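PDB 1QYD: bifunctional pinoresinol-lariciresinol reductase 1 from Thuja plicata, which catalyses the NADPH-dependent, enantioselective reduction of pinoresinol to lariciresinol and of lariciresinol to secoisolariciresinol in lignan biosynthesis. Local coordinates for residues I20-A23 against S24-G28; H91-L94 against E95-K98. All coordinates share one frame; numbering follows the deposited sequence.

Contact 1 of 2, residues I20-A23 against S24-G28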
loop_
_atom_site.group_PDB
_atom_site.type_symbol
_atom_site.label_atom_id
_atom_site.label_comp_id
_atom_site.label_asym_id
_atom_site.label_seq_id
_atom_site.Cartn_x
_atom_site.Cartn_y
_atom_site.Cartn_z
ATOM N N ILE A 20 13.316 22.572 1.313
ATOM C CA ILE A 20 14.552 21.957 1.774
ATOM C C ILE A 20 15.609 22.315 0.731
ATOM O O ILE A 20 16.572 22.981 1.094
ATOM C CB ILE A 20 14.335 20.432 1.878
ATOM C CG1 ILE A 20 13.280 20.112 2.902
ATOM C CG2 ILE A 20 15.615 19.758 2.331
ATOM C CD1 ILE A 20 12.721 18.713 2.760
ATOM N N VAL A 21 15.435 21.971 -0.563
ATOM C CA VAL A 21 16.340 22.347 -1.656
ATOM C C VAL A 21 16.744 23.821 -1.674
ATOM O O VAL A 21 17.945 24.072 -1.637
ATOM C CB VAL A 21 15.720 22.002 -3.052
ATOM C CG1 VAL A 21 16.694 22.377 -4.154
ATOM C CG2 VAL A 21 15.500 20.524 -3.220
ATOM N N ASN A 22 15.864 24.832 -1.711
ATOM C CA ASN A 22 16.396 26.185 -1.738
ATOM C C ASN A 22 17.052 26.564 -0.420
ATOM O O ASN A 22 17.906 27.443 -0.388
ATOM C CB ASN A 22 15.316 27.224 -2.062
ATOM C CG ASN A 22 15.939 28.410 -2.839
ATOM O OD1 ASN A 22 16.849 29.127 -2.387
ATOM N ND2 ASN A 22 15.470 28.641 -4.067
ATOM N N ALA A 23 16.720 25.893 0.678
ATOM C CA ALA A 23 17.375 26.153 1.952
ATOM C C ALA A 23 18.852 25.783 1.885
ATOM O O ALA A 23 19.696 26.585 2.271
ATOM C CB ALA A 23 16.723 25.335 3.060
ATOM N N SER A 24 19.160 24.583 1.362
ATOM C CA SER A 24 20.501 24.090 1.117
ATOM C C SER A 24 21.372 25.105 0.410
ATOM O O SER A 24 22.385 25.601 0.910
ATOM C CB SER A 24 20.413 22.874 0.269
ATOM O OG SER A 24 20.261 21.652 0.947
ATOM N N ILE A 25 20.881 25.468 -0.782
ATOM C CA ILE A 25 21.569 26.403 -1.644
ATOM C C ILE A 25 21.722 27.702 -0.861
ATOM O O ILE A 25 22.859 27.997 -0.509
ATOM C CB ILE A 25 20.731 26.469 -2.975
ATOM C CG1 ILE A 25 20.668 25.076 -3.619
ATOM C CG2 ILE A 25 21.404 27.340 -4.015
ATOM C CD1 ILE A 25 19.897 24.953 -4.962
ATOM N N SER A 26 20.689 28.401 -0.388
ATOM C CA SER A 26 20.868 29.648 0.375
ATOM C C SER A 26 21.610 29.614 1.722
ATOM O O SER A 26 22.037 30.674 2.183
ATOM C CB SER A 26 19.491 30.323 0.610
ATOM O OG SER A 26 18.504 29.468 1.157
ATOM N N LEU A 27 21.794 28.460 2.394
ATOM C CA LEU A 27 22.564 28.392 3.633
ATOM C C LEU A 27 23.939 27.801 3.387
ATOM O O LEU A 27 24.527 27.205 4.287
ATOM C CB LEU A 27 21.873 27.535 4.686
ATOM C CG LEU A 27 20.665 28.109 5.352
ATOM C CD1 LEU A 27 20.041 27.054 6.237
ATOM C CD2 LEU A 27 21.070 29.362 6.111
ATOM N N GLY A 28 24.447 27.935 2.154
ATOM C CA GLY A 28 25.806 27.553 1.818
ATOM C C GLY A 28 26.071 26.099 1.450
ATOM O O GLY A 28 27.231 25.810 1.155
#

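Contact 2 of 2, residues H91-L94 against E95-K98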
loop_
_atom_site.group_PDB
_atom_site.type_symbol
_atom_site.label_atom_id
_atom_site.label_comp_id
_atom_site.label_asym_id
_atom_site.label_seq_id
_atom_site.Cartn_x
_atom_site.Cartn_y
_atom_site.Cartn_z
ATOM N N HIS A 91 3.304 3.942 -1.428
ATOM C CA HIS A 91 4.020 3.537 -2.645
ATOM C C HIS A 91 5.405 4.159 -2.843
ATOM O O HIS A 91 6.282 3.603 -3.503
ATOM C CB HIS A 91 3.001 3.865 -3.749
ATOM C CG HIS A 91 3.290 3.876 -5.251
ATOM N ND1 HIS A 91 4.129 4.625 -5.971
ATOM C CD2 HIS A 91 2.582 3.095 -6.133
ATOM C CE1 HIS A 91 3.935 4.316 -7.235
ATOM N NE2 HIS A 91 3.004 3.395 -7.332
ATOM N N HIS A 92 5.650 5.265 -2.151
ATOM C CA HIS A 92 6.820 6.104 -2.333
ATOM C C HIS A 92 7.584 6.384 -1.055
ATOM O O HIS A 92 8.717 6.865 -1.099
ATOM C CB HIS A 92 6.363 7.418 -2.994
ATOM C CG HIS A 92 4.853 7.600 -2.886
ATOM N ND1 HIS A 92 4.156 7.639 -1.756
ATOM C CD2 HIS A 92 3.988 7.604 -3.943
ATOM C CE1 HIS A 92 2.901 7.646 -2.112
ATOM N NE2 HIS A 92 2.798 7.626 -3.417
ATOM N N ILE A 93 6.970 6.118 0.096
ATOM C CA ILE A 93 7.638 6.243 1.385
ATOM C C ILE A 93 8.533 5.037 1.637
ATOM O O ILE A 93 9.639 5.205 2.143
ATOM C CB ILE A 93 6.559 6.410 2.506
ATOM C CG1 ILE A 93 6.260 7.908 2.533
ATOM C CG2 ILE A 93 6.985 5.917 3.901
ATOM C CD1 ILE A 93 5.247 8.359 3.612
ATOM N N LEU A 94 8.052 3.832 1.291
ATOM C CA LEU A 94 8.776 2.560 1.365
ATOM C C LEU A 94 9.853 2.279 0.304
ATOM O O LEU A 94 10.439 1.203 0.264
ATOM C CB LEU A 94 7.730 1.463 1.339
ATOM C CG LEU A 94 7.205 0.806 2.611
ATOM C CD1 LEU A 94 7.252 1.702 3.833
ATOM C CD2 LEU A 94 5.807 0.401 2.309
ATOM N N GLU A 95 10.088 3.237 -0.605
ATOM C CA GLU A 95 11.142 3.235 -1.626
ATOM C C GLU A 95 12.452 3.603 -0.976
ATOM O O GLU A 95 13.528 3.233 -1.414
ATOM C CB GLU A 95 10.866 4.265 -2.710
ATOM C CG GLU A 95 9.811 3.837 -3.720
ATOM C CD GLU A 95 10.293 2.981 -4.901
ATOM O OE1 GLU A 95 11.261 3.363 -5.571
ATOM O OE2 GLU A 95 9.665 1.951 -5.171
ATOM N N GLN A 96 12.334 4.404 0.072
ATOM C CA GLN A 96 13.414 4.833 0.934
ATOM C C GLN A 96 14.170 3.679 1.579
ATOM O O GLN A 96 15.233 3.935 2.138
ATOM C CB GLN A 96 12.872 5.673 2.034
ATOM C CG GLN A 96 12.148 6.868 1.531
ATOM C CD GLN A 96 11.700 7.684 2.713
ATOM O OE1 GLN A 96 10.635 7.478 3.263
ATOM N NE2 GLN A 96 12.515 8.617 3.156
ATOM N N LEU A 97 13.625 2.441 1.588
ATOM C CA LEU A 97 14.280 1.250 2.136
ATOM C C LEU A 97 15.501 0.874 1.306
ATOM O O LEU A 97 16.587 0.672 1.850
ATOM C CB LEU A 97 13.242 0.124 2.200
ATOM C CG LEU A 97 12.222 0.313 3.373
ATOM C CD1 LEU A 97 11.038 -0.598 3.231
ATOM C CD2 LEU A 97 12.864 -0.051 4.697
ATOM N N LYS A 98 15.316 0.912 -0.026
ATOM C CA LYS A 98 16.339 0.838 -1.060
ATOM C C LYS A 98 17.402 1.886 -0.789
ATOM O O LYS A 98 18.578 1.559 -0.779
ATOM C CB LYS A 98 15.787 1.154 -2.443
ATOM C CG LYS A 98 14.521 0.430 -2.882
ATOM C CD LYS A 98 14.314 0.705 -4.353
ATOM C CE LYS A 98 13.329 -0.298 -4.933
ATOM N NZ LYS A 98 11.966 -0.030 -4.509
#

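Contact 1 of 2, residues I20-A23 against S24-G28
Asn22 O is gripped twice by Ser26: the hydroxyl OG reaches it at 2.6 Å and the backbone N at 2.9 Å, the two donors coming from opposite faces of the carbonyl plane. Ser26 can do this because its OG stands between its own backbone N and carbonyl carbon (chi1 51°), which turns the hydroxyl back along the helix to the preceding turn. The other bonds are ordinary helical ones: Ser24 N meets Ile20 O at 3.1 Å, Ile25 N bonds Val21 O weakly, and Leu27 N closes on Ala23 O at 2.8 Å. Val21 and Ile25 run alongside each other in one direction, with CG1 of Val21 touching CD1 of Ile25 at 4.2 Å. Beyond Ser26 the helix ends in a Schellman motif: Gly28, with positive phi (85°), is the C-prime residue, its N bonds Ile25 O at 3.1 Å, and His29 N returns to Ser24 O. These are the last turns and C-terminal end of helix 17-26, the crossover helix of the first beta-alpha-beta unit of the Rossmann fold. Val21 and Ser24 face strands 7-10 and 31-34, Ile25 meets Thr31 and Leu55, and Ile20, Ala23, Ser24 and Leu27 pack on Ile205 of helix 197-207.

Contact 2 of 2, residues H91-L94 against E95-K98
Leu94 and Leu97 are laid flank to flank and meet where CD1 of Leu97 comes to 4.1 Å from CG of Leu94; the same methyl passes Leu94 O at 3.5 Å. Ile93 and Gln96 form a second such pair. With CG of Gln96 anti to its carbonyl carbon (chi1 -58°), the side chain runs back alongside Ile93, and its CG lies 3.1 Å from Ile93 O. That carbonyl also takes a weak bond from Gln96 N, 3.5 Å away, closing a type I turn that leads into helix 96-105. With an alanine here, only CB would remain near the carbonyl, which would probably open a gap beside Ile93. Glu95 CG lies 3.5 Å from His91 O, and the bend at chi2 (-85°) turns the carboxylate aside, where OE2 meets Lys98 NZ at 3.1 Å in a salt bridge. Around the turn, Ile93 packs on Lys138, the probable proton acceptor, and Leu94 and Glu95 touch Tyr263 of the second subunit. Ile93, Leu94 and Gln96 thus pack against helix 133-147, whereas the Glu95-Lys98 pair, with Asp65 of this chain (to Lys98) and Lys266 of the second subunit (to Glu95) as long, weak ionic partners, probably balances much of its own charge at the dimer contact.

Both contacts are local and partly buried, but contact 1 finishes helix 17-26 and contact 2 leads into helix 96-105, their nearest atoms about 10 Å apart. In contact 1, Ile20, Val21, Ala23 and Ser24 are buried against the sheet and helix 197-207, Ser26 is exposed, and no other chain touches it; in contact 2, Ile93 and Gln96 are buried, and the other touching residues are partly exposed. Contact 1 rests on regular helical bonding; contact 2 has a single weak backbone bond between its segments and carries a charged pair within reach of the second subunit. Ile20 is close to Gly17 of the probable NADP(+) site, and Ile93 touches Lys138, the probable proton acceptor.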